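Phosphodiesterase (Candida albicans, PDB 6CPU) belongs to the cyclic nucleotide phosphodiesterase family, a largely helical metalloprotein of the HD-domain clan that carries bound zinc and magnesium ions. Local coordinates at residues A[285-288]-A[289-293]. Numbering follows the deposited sequence.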
loop_
_atom_site.group_PDB
_atom_site.type_symbol
_atom_site.label_atom_id
_atom_site.label_comp_id
_atom_site.label_asym_id
_atom_site.label_seq_id
_atom_site.Cartn_x
_atom_site.Cartn_y
_atom_site.Cartn_z
ATOM N N ALA A 285 10.176 -7.897 -0.975
ATOM C CA ALA A 285 10.393 -9.267 -0.479
ATOM C C ALA A 285 10.013 -10.284 -1.534
ATOM O O ALA A 285 10.809 -11.165 -1.865
ATOM C CB ALA A 285 9.613 -9.511 0.800
ATOM N N CYS A 286 8.803 -10.159 -2.077
ATOM C CA CYS A 286 8.368 -11.027 -3.184
ATOM C C CYS A 286 9.360 -10.981 -4.335
ATOM O O CYS A 286 9.705 -12.015 -4.922
ATOM C CB CYS A 286 6.995 -10.609 -3.721
ATOM S SG CYS A 286 5.605 -11.286 -2.806
ATOM N N PHE A 287 9.792 -9.771 -4.664
ATOM C CA PHE A 287 10.745 -9.554 -5.750
ATOM C C PHE A 287 12.023 -10.383 -5.525
ATOM O O PHE A 287 12.468 -11.097 -6.422
ATOM C CB PHE A 287 11.067 -8.068 -5.856
ATOM C CG PHE A 287 11.757 -7.674 -7.126
ATOM C CD1 PHE A 287 11.095 -7.748 -8.336
ATOM C CD2 PHE A 287 13.057 -7.196 -7.104
ATOM C CE1 PHE A 287 11.712 -7.369 -9.511
ATOM C CE2 PHE A 287 13.687 -6.807 -8.282
ATOM C CZ PHE A 287 13.013 -6.901 -9.487
ATOM N N HIS A 288 12.577 -10.313 -4.320
ATOM C CA HIS A 288 13.768 -11.116 -3.991
ATOM C C HIS A 288 13.492 -12.624 -4.015
ATOM O O HIS A 288 14.283 -13.379 -4.602
ATOM C CB HIS A 288 14.382 -10.695 -2.660
ATOM C CG HIS A 288 15.391 -9.597 -2.788
ATOM N ND1 HIS A 288 16.722 -9.767 -2.465
ATOM C CD2 HIS A 288 15.269 -8.320 -3.227
ATOM C CE1 HIS A 288 17.374 -8.641 -2.692
ATOM N NE2 HIS A 288 16.513 -7.744 -3.147
ATOM N N PHE A 289 12.373 -13.060 -3.421
ATOM C CA PHE A 289 11.980 -14.473 -3.495
ATOM C C PHE A 289 11.973 -14.962 -4.936
ATOM O O PHE A 289 12.565 -15.998 -5.253
ATOM C CB PHE A 289 10.593 -14.733 -2.873
ATOM C CG PHE A 289 10.499 -14.452 -1.386
ATOM C CD1 PHE A 289 11.626 -14.353 -0.585
ATOM C CD2 PHE A 289 9.250 -14.319 -0.788
ATOM C CE1 PHE A 289 11.518 -14.111 0.774
ATOM C CE2 PHE A 289 9.136 -14.084 0.570
ATOM C CZ PHE A 289 10.265 -13.972 1.352
ATOM N N LEU A 290 11.310 -14.214 -5.809
ATOM C CA LEU A 290 11.173 -14.596 -7.205
ATOM C C LEU A 290 12.509 -14.645 -7.962
ATOM O O LEU A 290 12.690 -15.492 -8.842
ATOM C CB LEU A 290 10.195 -13.661 -7.907
ATOM C CG LEU A 290 8.735 -13.830 -7.453
ATOM C CD1 LEU A 290 7.923 -12.562 -7.704
ATOM C CD2 LEU A 290 8.098 -15.027 -8.148
ATOM N N ILE A 291 13.435 -13.751 -7.632
ATOM C CA ILE A 291 14.769 -13.800 -8.237
ATOM C C ILE A 291 15.490 -15.067 -7.785
ATOM O O ILE A 291 15.948 -15.855 -8.609
ATOM C CB ILE A 291 15.609 -12.557 -7.907
ATOM C CG1 ILE A 291 15.061 -11.349 -8.676
ATOM C CG2 ILE A 291 17.078 -12.781 -8.271
ATOM C CD1 ILE A 291 15.402 -10.034 -8.029
ATOM N N ARG A 292 15.552 -15.272 -6.475
ATOM C CA ARG A 292 16.252 -16.423 -5.917
ATOM C C ARG A 292 15.617 -17.768 -6.305
ATOM O O ARG A 292 16.278 -18.803 -6.238
ATOM C CB ARG A 292 16.381 -16.274 -4.403
ATOM C CG ARG A 292 17.268 -15.105 -4.004
ATOM C CD ARG A 292 17.635 -15.164 -2.537
ATOM N NE ARG A 292 18.260 -13.932 -2.052
ATOM C CZ ARG A 292 19.540 -13.601 -2.221
ATOM N NH1 ARG A 292 20.374 -14.393 -2.887
ATOM N NH2 ARG A 292 19.989 -12.453 -1.723
ATOM N N LEU A 293 14.353 -17.743 -6.728
ATOM C CA LEU A 293 13.665 -18.918 -7.280
ATOM C C LEU A 293 13.872 -19.077 -8.784
ATOM O O LEU A 293 13.384 -20.039 -9.377
ATOM C CB LEU A 293 12.156 -18.824 -6.999
ATOM C CG LEU A 293 11.748 -19.094 -5.552
ATOM C CD1 LEU A 293 10.358 -18.532 -5.256
ATOM C CD2 LEU A 293 11.799 -20.590 -5.266
#
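Phe287 meets Ile291 one turn further along in a local i to i+4 contact within the last two turns of helix 276-292, in the buried helical core of the phosphodiesterase domain. Ile291 CD1 lies 3.7 Å from Phe287 CE2 and makes an off-centre CH-pi contact with the ring, 4.1 Å from its centroid. With CG anti to the backbone N and beside the carbonyl carbon (chi1 -166°), the Phe287 ring brings CD2 and CE2 up to Ile291 CD1, which also passes Phe287 O. Across another side of the helix, Phe289 turns one ring face to Ala285 O, which sits 3.3 Å above the ring plane toward its rim. Ala285 O also accepts a nearly straight hydrogen bond from Phe289 N at 2.9 Å. Leu290 lays CG and CD1 alongside Cys286 O, the acceptor of the Leu290 N hydrogen bond, with Leu290 CD1 3.3 Å from Cys286 O. Arg292 NH2 lies at the imidazole edge, 4.3 Å from His288 ND1; His288 NE2 is held by Val215 O and Arg292 NH1 by Glu304 O. Cys286 packs on helices 336-348 and 446-462, its side chain about 10 Å from the zinc ion. Four successive i+4 backbone hydrogen bonds, through Arg292 N to His288 O, join the segments, and Leu293 N to Phe289 O continues the series, the regular C-terminal part of an alpha-helix whose first turn supplies the zinc ligand His278.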